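Side-chain contacts in UPF0303 protein YBR137W (Saccharomyces cerevisiae, PDB 4CLC), which is of unknown function but belongs to the UPF0303 family and carries a domain related to haem-degrading HbpS-like proteins of the GAF clan: residues 2-7 and 160-165; 10-15 and 20-25; 44-49 and 146-151. One frame throughout, in Å; residues are numbered along the deposited sequence.

Interaction 1 (2-7 and 160-165); sequences VVLDKK and AVSSLI
Val2 lays its two methyls against successive residues of the helix covering 160-165, CG1 bridging Ser162 and Ser163 and CG2 meeting Ser163 alone. With CG1 anti to the backbone N (chi1 -179°), the branches fork so that CG1 comes down 3.7 Å from Ser162 CB while CG2 meets Ser163 CB at 3.8 Å. The methyls also touch backbone: CG1 of Val2 sits 3.8 Å from Ser163 N, and CG2 lies against Ser163 CA. Leu4, two residues on, reaches the same helix from farther along the chain. It does not set out toward the helix, but its end comes nearer, Leu4 CD2 lying 3.7 Å from Ser162 OG. Ser162 thus has Val2 at its CB and Leu4 at its hydroxyl. Ser163 uses its own hydroxyl differently, turning OG back along the helix into a hydrogen bond with Met159 O and offering Val2 just its carbon side. Tyr45 of helix 36-53 also packs on Val2, and Asn53 ND2 of that helix makes a hydrogen bond to Val2 O, so Val2, in the N-terminal loop, sits between helices 36-53 and 153-168. With only an alanine here both methyls would be gone, which would probably open a gap over Ser162 and Ser163 and take away much of the apolar part of the loop's hold on the helix. No hydrogen bond or salt bridge spans the two segments; what holds them is methyl groups laid on the carbon parts of two small polar residues, so the fit depends on shape and on burying apolar surface.

Interaction 2 (10-15 and 20-25); sequences ERLTSR and EQLEDM. Unlike the reference sequence in segment 20-25: Gln21 (reference Glu).
The carbonyl O of Arg11 is taken by two backbone NH groups, Ser14 N at 2.7 Å and, as part of a Schellman motif, Lys16 N. Arg15, at positive phi, is the C-prime residue of that motif, and its N bonds to Leu12 O at 2.8 Å. The side chain of Arg11 leaves this helix end and heads for helix 19-26. Its chain is bent at chi2 (-127°) and chi3, which carries the guanidinium across to the amide of Gln21, a residue that is Glu in the reference sequence. The two side chains meet at about a right angle, their flat groups turned 54° apart, and the amide end lies at the guanidinium's edge. The amide is probably turned over in the model, so the details of this meeting are doubtful. Deeper in, Leu12 CD2 and Leu22 CD2 touch at 3.8 Å, the two leucines slanting across one another. Phe103 of helix 102-107 and Val17 of the connecting loop pack on both leucines and bury them. Taken together, this is a helix-loop-helix whose two helices lean against each other at a slant, the first, helix 6-13, ended by a Schellman motif.

Interaction 3 (44-49 and 146-151); sequences TYIRNA and LTISGL
Helix 36-53 packs on one face of the mixed sheet, and here it does so through Ile46 against strand 144-149, the central strand. Ile46 points at the sheet and meets Leu146 tip to tip: its CD1 rests in the fork of the leucine, 3.5 Å from Leu146 CD1 and equally close to Leu146 CD2. Two torsions put it there, CG1 standing anti to the carbonyl carbon (chi1 -56°) and CD1 continuing fully extended (chi2 178°). The shorter branch of Ile46 works on the next inward-facing residue, CG2 lying 3.9 Å from Ile148 CD1, with the two isoleucines meeting at a slant. Leu146 and Ile148 share this face because strand residues alternate; Thr147, between them, faces the other way, onto Ile88 and Lys91 of helix 84-98. The strand is thus the middle of an alpha/beta sandwich with helices on both faces, consistent with the HbpS-like family. Helix 153-168 lies beside helix 36-53 on the near face, where Ser163 touches Ile46 and Leu164 touches Leu146, so Ile46 and Leu146 also meet side chains of helix 153-168. One residue along the helix from Ile46, Arg47 instead makes a hydrogen bond and a cation-pi contact with side chains of another protein chain of the assembly.

How the interactions relate
Interaction 3 is the core contact, all its touching side chains buried hydrocarbon; interactions 1 and 2 are partly buried and mix apolar groups with polar ones. Interactions 1 and 3 meet directly: Ala160 N lies 3.6 Å from Ile148 CD1, and Leu164 CD1 is 3.6 Å from Leu146 CD2, so helix 153-168 faces the N-terminal loop on one side and the sheet on another. The loop of interaction 1 runs straight into helix 6-13, which carries interaction 2, and the two contacts touch where Val161 packs on Met25. Interaction 2 lies farthest from the chain centre, its leucines buried and its arginine partly exposed; it does not touch interaction 3, the nearest atoms being about 10 Å apart.

Interaction 1 (2-7 and 160-165)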
ATOM      1  N   VAL D   2      32.365 -13.760 -30.900  1.00 64.41           N
ATOM      2  CA  VAL D   2      31.900 -12.391 -30.831  1.00 61.87           C
ATOM      3  C   VAL D   2      33.051 -11.478 -30.412  1.00 68.34           C
ATOM      4  O   VAL D   2      33.598 -11.620 -29.314  1.00 65.25           O
ATOM      5  CB  VAL D   2      30.706 -12.255 -29.843  1.00 61.10           C
ATOM      6  CG1 VAL D   2      30.207 -10.816 -29.787  1.00 54.84           C
ATOM      7  CG2 VAL D   2      29.567 -13.220 -30.223  1.00 52.81           C
ATOM      8  N   VAL D   3      33.442 -10.562 -31.297  1.00 67.10           N
ATOM      9  CA  VAL D   3      34.419  -9.543 -30.924  1.00 71.54           C
ATOM     10  C   VAL D   3      33.772  -8.158 -30.980  1.00 71.58           C
ATOM     11  O   VAL D   3      33.057  -7.821 -31.930  1.00 68.47           O
ATOM     12  CB  VAL D   3      35.655  -9.611 -31.821  1.00 66.64           C
ATOM     13  N   LEU D   4      34.004  -7.368 -29.940  1.00 67.83           N
ATOM     14  CA  LEU D   4      33.464  -6.018 -29.869  1.00 68.68           C
ATOM     15  C   LEU D   4      34.354  -5.045 -30.668  1.00 70.68           C
ATOM     16  O   LEU D   4      35.568  -5.019 -30.458  1.00 73.87           O
ATOM     17  CB  LEU D   4      33.362  -5.564 -28.400  1.00 63.97           C
ATOM     18  CG  LEU D   4      32.828  -6.481 -27.280  1.00 67.10           C
ATOM     19  CD1 LEU D   4      32.753  -5.722 -25.966  1.00 59.95           C
ATOM     20  CD2 LEU D   4      31.463  -7.110 -27.578  1.00 61.85           C
ATOM     21  N   ASP D   5      33.783  -4.221 -31.547  1.00 63.42           N
ATOM     22  CA  ASP D   5      34.632  -3.253 -32.232  1.00 68.65           C
ATOM     23  C   ASP D   5      35.132  -2.288 -31.175  1.00 67.07           C
ATOM     24  O   ASP D   5      34.342  -1.570 -30.568  1.00 70.94           O
ATOM     25  CB  ASP D   5      33.867  -2.502 -33.339  1.00 60.02           C
ATOM     26  N   LYS D   6      36.444  -2.238 -30.975  1.00 63.14           N
ATOM     27  CA  LYS D   6      36.963  -1.424 -29.891  1.00 63.99           C
ATOM     28  C   LYS D   6      36.708   0.035 -30.225  1.00 63.42           C
ATOM     29  O   LYS D   6      36.576   0.866 -29.323  1.00 63.38           O
ATOM     30  CB  LYS D   6      38.447  -1.688 -29.646  1.00 59.79           C
ATOM     31  N   LYS D   7      36.613   0.334 -31.521  1.00 61.09           N
ATOM     32  CA  LYS D   7      36.325   1.696 -31.954  1.00 69.00           C
ATOM     33  C   LYS D   7      34.988   2.119 -31.369  1.00 63.30           C
ATOM     34  O   LYS D   7      34.907   3.058 -30.560  1.00 51.66           O
ATOM     35  CB  LYS D   7      36.303   1.799 -33.492  1.00 65.29           C
ATOM     36  N   ALA D 160      25.628  -7.276 -25.652  1.00 45.93           N
ATOM     37  CA  ALA D 160      24.251  -7.577 -26.000  1.00 45.54           C
ATOM     38  C   ALA D 160      24.016  -7.501 -27.492  1.00 43.85           C
ATOM     39  O   ALA D 160      23.607  -8.476 -28.091  1.00 42.57           O
ATOM     40  CB  ALA D 160      23.315  -6.640 -25.282  1.00 51.80           C
ATOM     41  N   VAL D 161      24.307  -6.349 -28.092  1.00 48.56           N
ATOM     42  CA  VAL D 161      23.968  -6.112 -29.500  1.00 49.12           C
ATOM     43  C   VAL D 161      24.808  -6.962 -30.455  1.00 49.43           C
ATOM     44  O   VAL D 161      24.325  -7.447 -31.492  1.00 46.33           O
ATOM     45  CB  VAL D 161      24.150  -4.624 -29.893  1.00 46.58           C
ATOM     46  CG1 VAL D 161      23.524  -4.358 -31.248  1.00 49.01           C
ATOM     47  CG2 VAL D 161      23.533  -3.703 -28.861  1.00 40.05           C
ATOM     48  N   SER D 162      26.071  -7.131 -30.094  1.00 49.47           N
ATOM     49  CA  SER D 162      27.017  -7.803 -30.963  1.00 49.71           C
ATOM     50  C   SER D 162      26.654  -9.272 -31.081  1.00 53.74           C
ATOM     51  O   SER D 162      26.476  -9.806 -32.191  1.00 51.35           O
ATOM     52  CB  SER D 162      28.428  -7.658 -30.414  1.00 51.78           C
ATOM     53  OG  SER D 162      28.568  -6.447 -29.705  1.00 51.71           O
ATOM     54  N   SER D 163      26.542  -9.917 -29.918  1.00 54.13           N
ATOM     55  CA  SER D 163      26.280 -11.353 -29.850  1.00 51.45           C
ATOM     56  C   SER D 163      24.864 -11.659 -30.285  1.00 49.87           C
ATOM     57  O   SER D 163      24.574 -12.746 -30.761  1.00 57.55           O
ATOM     58  CB  SER D 163      26.532 -11.891 -28.443  1.00 47.78           C
ATOM     59  OG  SER D 163      25.764 -11.197 -27.501  1.00 44.48           O
ATOM     60  N   LEU D 164      23.981 -10.687 -30.141  1.00 46.50           N
ATOM     61  CA  LEU D 164      22.629 -10.837 -30.629  1.00 47.22           C
ATOM     62  C   LEU D 164      22.624 -10.866 -32.163  1.00 51.96           C
ATOM     63  O   LEU D 164      21.968 -11.705 -32.771  1.00 49.48           O
ATOM     64  CB  LEU D 164      21.775  -9.699 -30.094  1.00 45.96           C
ATOM     65  CG  LEU D 164      20.276  -9.827 -29.994  1.00 46.59           C
ATOM     66  CD1 LEU D 164      19.904 -11.183 -29.413  1.00 50.86           C
ATOM     67  CD2 LEU D 164      19.860  -8.724 -29.078  1.00 43.54           C
ATOM     68  N   ILE D 165      23.379  -9.947 -32.773  1.00 59.55           N
ATOM     69  CA  ILE D 165      23.554  -9.885 -34.236  1.00 58.13           C
ATOM     70  C   ILE D 165      24.427 -11.034 -34.766  1.00 57.82           C
ATOM     71  O   ILE D 165      24.142 -11.609 -35.824  1.00 58.64           O
ATOM     72  CB  ILE D 165      24.181  -8.536 -34.680  1.00 54.58           C
ATOM     73  CG1 ILE D 165      23.180  -7.397 -34.523  1.00 53.88           C
ATOM     74  CG2 ILE D 165      24.649  -8.604 -36.121  1.00 52.42           C
ATOM     75  CD1 ILE D 165      23.590  -6.139 -35.239  1.00 48.66           C
TER

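Interaction 2 (10-15 and 20-25)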
ATOM      1  N   GLU D  10      34.596   2.795 -27.487  1.00 64.12           N
ATOM      2  CA  GLU D  10      35.135   4.073 -27.014  1.00 62.26           C
ATOM      3  C   GLU D  10      34.224   5.228 -27.435  1.00 64.02           C
ATOM      4  O   GLU D  10      34.027   6.182 -26.675  1.00 65.44           O
ATOM      5  CB  GLU D  10      36.547   4.287 -27.530  1.00 58.39           C
ATOM      6  N   ARG D  11      33.667   5.127 -28.642  1.00 56.08           N
ATOM      7  CA  ARG D  11      32.662   6.076 -29.108  1.00 60.48           C
ATOM      8  C   ARG D  11      31.516   6.139 -28.109  1.00 67.87           C
ATOM      9  O   ARG D  11      31.299   7.170 -27.448  1.00 63.92           O
ATOM     10  CB  ARG D  11      32.118   5.679 -30.488  1.00 60.17           C
ATOM     11  CG  ARG D  11      33.142   5.688 -31.588  1.00 50.63           C
ATOM     12  CD  ARG D  11      32.689   6.510 -32.747  1.00 44.73           C
ATOM     13  NE  ARG D  11      31.746   5.817 -33.620  1.00 46.22           N
ATOM     14  CZ  ARG D  11      30.544   6.293 -33.935  1.00 54.69           C
ATOM     15  NH1 ARG D  11      30.138   7.449 -33.436  1.00 54.38           N
ATOM     16  NH2 ARG D  11      29.739   5.620 -34.747  1.00 63.21           N
ATOM     17  N   LEU D  12      30.812   5.010 -28.000  1.00 66.17           N
ATOM     18  CA  LEU D  12      29.706   4.854 -27.071  1.00 59.66           C
ATOM     19  C   LEU D  12      30.094   5.398 -25.704  1.00 64.38           C
ATOM     20  O   LEU D  12      29.355   6.203 -25.133  1.00 69.17           O
ATOM     21  CB  LEU D  12      29.292   3.381 -26.950  1.00 56.21           C
ATOM     22  CG  LEU D  12      28.656   2.667 -28.151  1.00 59.49           C
ATOM     23  CD1 LEU D  12      28.570   1.182 -27.873  1.00 53.07           C
ATOM     24  CD2 LEU D  12      27.280   3.222 -28.494  1.00 52.59           C
ATOM     25  N   THR D  13      31.256   4.990 -25.195  1.00 56.62           N
ATOM     26  CA  THR D  13      31.692   5.454 -23.879  1.00 62.53           C
ATOM     27  C   THR D  13      31.708   6.984 -23.768  1.00 64.54           C
ATOM     28  O   THR D  13      31.426   7.546 -22.710  1.00 64.52           O
ATOM     29  CB  THR D  13      33.089   4.920 -23.530  1.00 55.39           C
ATOM     30  OG1 THR D  13      33.092   3.492 -23.647  1.00 59.06           O
ATOM     31  CG2 THR D  13      33.470   5.306 -22.100  1.00 44.77           C
ATOM     32  N   SER D  14      32.026   7.648 -24.871  1.00 65.71           N
ATOM     33  CA  SER D  14      32.165   9.102 -24.892  1.00 68.93           C
ATOM     34  C   SER D  14      30.865   9.765 -25.322  1.00 67.91           C
ATOM     35  O   SER D  14      30.824  10.970 -25.580  1.00 67.23           O
ATOM     36  CB  SER D  14      33.313   9.517 -25.822  1.00 68.08           C
ATOM     37  OG  SER D  14      34.564   9.083 -25.317  1.00 59.09           O
ATOM     38  N   ARG D  15      29.823   8.949 -25.447  1.00 67.10           N
ATOM     39  CA  ARG D  15      28.504   9.404 -25.883  1.00 66.43           C
ATOM     40  C   ARG D  15      28.622  10.056 -27.256  1.00 61.16           C
ATOM     41  O   ARG D  15      27.942  11.026 -27.576  1.00 67.03           O
ATOM     42  CB  ARG D  15      27.883  10.361 -24.850  1.00 60.52           C
ATOM     43  N   GLU D  20      19.999   7.841 -34.041  1.00 59.98           N
ATOM     44  CA  GLU D  20      19.632   7.154 -35.275  1.00 56.23           C
ATOM     45  C   GLU D  20      20.665   6.075 -35.571  1.00 58.34           C
ATOM     46  O   GLU D  20      20.349   5.077 -36.212  1.00 60.56           O
ATOM     47  CB  GLU D  20      19.509   8.121 -36.431  1.00 55.48           C
ATOM     48  N   GLN D  21      21.892   6.258 -35.088  1.00 51.27           N
ATOM     49  CA  GLN D  21      22.883   5.200 -35.232  1.00 63.21           C
ATOM     50  C   GLN D  21      22.487   4.042 -34.327  1.00 62.48           C
ATOM     51  O   GLN D  21      22.346   2.901 -34.786  1.00 59.57           O
ATOM     52  CB  GLN D  21      24.306   5.684 -34.891  1.00 65.34           C
ATOM     53  CG  GLN D  21      25.404   4.642 -35.169  1.00 64.55           C
ATOM     54  CD  GLN D  21      26.753   5.268 -35.521  1.00 68.56           C
ATOM     55  OE1 GLN D  21      27.788   4.592 -35.536  1.00 58.20           O
ATOM     56  NE2 GLN D  21      26.743   6.565 -35.815  1.00 74.02           N
ATOM     57  N   LEU D  22      22.288   4.364 -33.048  1.00 59.14           N
ATOM     58  CA  LEU D  22      21.868   3.400 -32.041  1.00 51.13           C
ATOM     59  C   LEU D  22      20.707   2.553 -32.564  1.00 52.58           C
ATOM     60  O   LEU D  22      20.837   1.337 -32.744  1.00 51.84           O
ATOM     61  CB  LEU D  22      21.494   4.126 -30.744  1.00 44.96           C
ATOM     62  CG  LEU D  22      22.748   4.657 -30.052  1.00 49.73           C
ATOM     63  CD1 LEU D  22      22.474   5.196 -28.667  1.00 48.80           C
ATOM     64  CD2 LEU D  22      23.849   3.592 -29.998  1.00 50.08           C
ATOM     65  N   GLU D  23      19.588   3.206 -32.845  1.00 50.12           N
ATOM     66  CA  GLU D  23      18.406   2.505 -33.306  1.00 54.19           C
ATOM     67  C   GLU D  23      18.730   1.589 -34.490  1.00 57.23           C
ATOM     68  O   GLU D  23      18.155   0.506 -34.606  1.00 59.49           O
ATOM     69  CB  GLU D  23      17.297   3.507 -33.672  1.00 55.62           C
ATOM     70  CG  GLU D  23      16.063   2.871 -34.320  1.00 58.57           C
ATOM     71  CD  GLU D  23      14.966   3.881 -34.611  1.00 64.14           C
ATOM     72  OE1 GLU D  23      15.187   5.078 -34.325  1.00 73.26           O
ATOM     73  OE2 GLU D  23      13.890   3.485 -35.125  1.00 57.12           O
ATOM     74  N   ASP D  24      19.672   2.001 -35.341  1.00 59.45           N
ATOM     75  CA  ASP D  24      19.989   1.241 -36.553  1.00 57.06           C
ATOM     76  C   ASP D  24      20.627  -0.101 -36.219  1.00 50.18           C
ATOM     77  O   ASP D  24      20.319  -1.102 -36.855  1.00 45.44           O
ATOM     78  CB  ASP D  24      20.901   2.047 -37.482  1.00 61.59           C
ATOM     79  CG  ASP D  24      20.135   2.748 -38.607  1.00 70.47           C
ATOM     80  OD1 ASP D  24      18.900   2.567 -38.720  1.00 67.64           O
ATOM     81  OD2 ASP D  24      20.780   3.476 -39.396  1.00 75.74           O
ATOM     82  N   MET D  25      21.510  -0.115 -35.221  1.00 52.94           N
ATOM     83  CA  MET D  25      22.108  -1.363 -34.734  1.00 54.80           C
ATOM     84  C   MET D  25      21.018  -2.244 -34.168  1.00 59.69           C
ATOM     85  O   MET D  25      20.897  -3.434 -34.503  1.00 55.02           O
ATOM     86  CB  MET D  25      23.158  -1.111 -33.647  1.00 40.31           C
ATOM     87  CG  MET D  25      24.398  -0.442 -34.126  1.00 39.67           C
ATOM     88  SD  MET D  25      25.092   0.583 -32.828  1.00 66.32           S
ATOM     89  CE  MET D  25      25.854  -0.634 -31.774  1.00 47.43           C
TER

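Interaction 3 (44-49 and 146-151)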
ATOM      1  N   THR D  44      23.304 -19.432 -23.933  1.00 41.86           N
ATOM      2  CA  THR D  44      24.570 -20.088 -23.612  1.00 47.56           C
ATOM      3  C   THR D  44      25.645 -19.540 -24.538  1.00 45.73           C
ATOM      4  O   THR D  44      26.798 -19.373 -24.149  1.00 42.45           O
ATOM      5  CB  THR D  44      24.492 -21.648 -23.701  1.00 46.33           C
ATOM      6  OG1 THR D  44      23.946 -22.058 -24.956  1.00 49.97           O
ATOM      7  CG2 THR D  44      23.621 -22.194 -22.595  1.00 38.75           C
ATOM      8  N   TYR D  45      25.230 -19.219 -25.755  1.00 45.54           N
ATOM      9  CA  TYR D  45      26.080 -18.536 -26.711  1.00 49.08           C
ATOM     10  C   TYR D  45      26.702 -17.274 -26.101  1.00 51.98           C
ATOM     11  O   TYR D  45      27.929 -17.128 -26.032  1.00 55.26           O
ATOM     12  CB  TYR D  45      25.248 -18.186 -27.940  1.00 48.75           C
ATOM     13  CG  TYR D  45      26.005 -17.529 -29.066  1.00 57.81           C
ATOM     14  CD1 TYR D  45      26.947 -18.236 -29.798  1.00 53.50           C
ATOM     15  CD2 TYR D  45      25.744 -16.210 -29.430  1.00 60.14           C
ATOM     16  CE1 TYR D  45      27.623 -17.646 -30.852  1.00 62.15           C
ATOM     17  CE2 TYR D  45      26.415 -15.611 -30.484  1.00 62.41           C
ATOM     18  CZ  TYR D  45      27.354 -16.337 -31.193  1.00 64.53           C
ATOM     19  OH  TYR D  45      28.033 -15.751 -32.237  1.00 67.75           O
ATOM     20  N   ILE D  46      25.839 -16.382 -25.634  1.00 47.78           N
ATOM     21  CA  ILE D  46      26.260 -15.186 -24.928  1.00 46.69           C
ATOM     22  C   ILE D  46      27.069 -15.522 -23.693  1.00 46.75           C
ATOM     23  O   ILE D  46      27.992 -14.791 -23.330  1.00 51.15           O
ATOM     24  CB  ILE D  46      25.044 -14.335 -24.505  1.00 47.19           C
ATOM     25  CG1 ILE D  46      24.189 -13.997 -25.720  1.00 41.86           C
ATOM     26  CG2 ILE D  46      25.481 -13.081 -23.768  1.00 39.17           C
ATOM     27  CD1 ILE D  46      22.991 -13.228 -25.355  1.00 42.85           C
ATOM     28  N   ARG D  47      26.719 -16.620 -23.034  1.00 46.31           N
ATOM     29  CA  ARG D  47      27.385 -16.946 -21.787  1.00 48.87           C
ATOM     30  C   ARG D  47      28.820 -17.272 -22.114  1.00 49.50           C
ATOM     31  O   ARG D  47      29.740 -16.844 -21.414  1.00 55.36           O
ATOM     32  CB  ARG D  47      26.712 -18.111 -21.053  1.00 44.57           C
ATOM     33  CG  ARG D  47      27.341 -18.399 -19.680  1.00 38.79           C
ATOM     34  CD  ARG D  47      26.712 -19.603 -19.015  1.00 38.66           C
ATOM     35  NE  ARG D  47      27.360 -19.911 -17.751  1.00 38.66           N
ATOM     36  CZ  ARG D  47      28.435 -20.676 -17.653  1.00 43.77           C
ATOM     37  NH1 ARG D  47      28.966 -21.185 -18.758  1.00 52.34           N
ATOM     38  NH2 ARG D  47      28.988 -20.924 -16.471  1.00 38.66           N
ATOM     39  N   ASN D  48      29.002 -18.016 -23.197  1.00 48.26           N
ATOM     40  CA  ASN D  48      30.334 -18.355 -23.665  1.00 52.72           C
ATOM     41  C   ASN D  48      31.062 -17.061 -24.023  1.00 53.93           C
ATOM     42  O   ASN D  48      32.146 -16.770 -23.497  1.00 55.08           O
ATOM     43  CB  ASN D  48      30.263 -19.301 -24.867  1.00 59.10           C
ATOM     44  CG  ASN D  48      31.540 -19.294 -25.688  1.00 78.46           C
ATOM     45  OD1 ASN D  48      31.546 -18.881 -26.857  1.00 92.30           O
ATOM     46  ND2 ASN D  48      32.627 -19.788 -25.093  1.00 74.16           N
ATOM     47  N   ALA D  49      30.429 -16.277 -24.892  1.00 53.38           N
ATOM     48  CA  ALA D  49      30.959 -14.991 -25.335  1.00 49.00           C
ATOM     49  C   ALA D  49      31.438 -14.106 -24.181  1.00 52.47           C
ATOM     50  O   ALA D  49      32.612 -13.748 -24.138  1.00 54.56           O
ATOM     51  CB  ALA D  49      29.942 -14.273 -26.150  1.00 40.63           C
ATOM     52  N   LEU D 146      16.756  -9.144 -24.246  1.00 38.66           N
ATOM     53  CA  LEU D 146      18.000  -9.691 -23.749  1.00 38.66           C
ATOM     54  C   LEU D 146      18.640  -8.668 -22.832  1.00 38.66           C
ATOM     55  O   LEU D 146      18.747  -7.512 -23.198  1.00 42.89           O
ATOM     56  CB  LEU D 146      18.917 -10.043 -24.919  1.00 40.23           C
ATOM     57  CG  LEU D 146      20.423 -10.112 -24.719  1.00 38.66           C
ATOM     58  CD1 LEU D 146      20.751 -11.163 -23.706  1.00 42.59           C
ATOM     59  CD2 LEU D 146      21.042 -10.447 -26.030  1.00 40.87           C
ATOM     60  N   THR D 147      19.045  -9.080 -21.637  1.00 38.66           N
ATOM     61  CA  THR D 147      19.571  -8.140 -20.666  1.00 38.66           C
ATOM     62  C   THR D 147      20.832  -8.659 -20.007  1.00 44.58           C
ATOM     63  O   THR D 147      20.837  -9.745 -19.427  1.00 43.11           O
ATOM     64  CB  THR D 147      18.563  -7.823 -19.562  1.00 38.66           C
ATOM     65  OG1 THR D 147      17.361  -7.300 -20.128  1.00 38.66           O
ATOM     66  CG2 THR D 147      19.147  -6.810 -18.614  1.00 40.94           C
ATOM     67  N   ILE D 148      21.896  -7.864 -20.089  1.00 41.48           N
ATOM     68  CA  ILE D 148      23.178  -8.240 -19.537  1.00 38.66           C
ATOM     69  C   ILE D 148      23.501  -7.258 -18.440  1.00 42.62           C
ATOM     70  O   ILE D 148      23.077  -6.100 -18.490  1.00 48.08           O
ATOM     71  CB  ILE D 148      24.259  -8.255 -20.624  1.00 40.88           C
ATOM     72  CG1 ILE D 148      23.882  -9.268 -21.707  1.00 40.22           C
ATOM     73  CG2 ILE D 148      25.609  -8.593 -20.053  1.00 38.66           C
ATOM     74  CD1 ILE D 148      24.862  -9.349 -22.832  1.00 41.06           C
ATOM     75  N   SER D 149      24.211  -7.721 -17.425  1.00 38.66           N
ATOM     76  CA  SER D 149      24.547  -6.873 -16.300  1.00 42.49           C
ATOM     77  C   SER D 149      25.871  -7.279 -15.678  1.00 45.01           C
ATOM     78  O   SER D 149      26.147  -8.456 -15.548  1.00 50.24           O
ATOM     79  CB  SER D 149      23.443  -6.927 -15.242  1.00 40.75           C
ATOM     80  OG  SER D 149      23.986  -6.853 -13.931  1.00 39.93           O
ATOM     81  N   GLY D 150      26.638  -6.300 -15.214  1.00 46.89           N
ATOM     82  CA  GLY D 150      27.888  -6.539 -14.522  1.00 45.00           C
ATOM     83  C   GLY D 150      29.162  -6.065 -15.193  1.00 49.77           C
ATOM     84  O   GLY D 150      30.222  -6.030 -14.554  1.00 51.74           O
ATOM     85  N   LEU D 151      29.076  -5.674 -16.459  1.00 50.30           N
ATOM     86  CA  LEU D 151      30.191  -4.982 -17.111  1.00 51.86           C
ATOM     87  C   LEU D 151      30.011  -3.467 -17.014  1.00 50.67           C
ATOM     88  O   LEU D 151      29.141  -2.978 -16.299  1.00 57.24           O
ATOM     89  CB  LEU D 151      30.310  -5.405 -18.578  1.00 53.22           C
ATOM     90  CG  LEU D 151      30.445  -6.910 -18.810  1.00 48.61           C
ATOM     91  CD1 LEU D 151      30.365  -7.232 -20.279  1.00 44.90           C
ATOM     92  CD2 LEU D 151      31.752  -7.405 -18.223  1.00 47.41           C
TER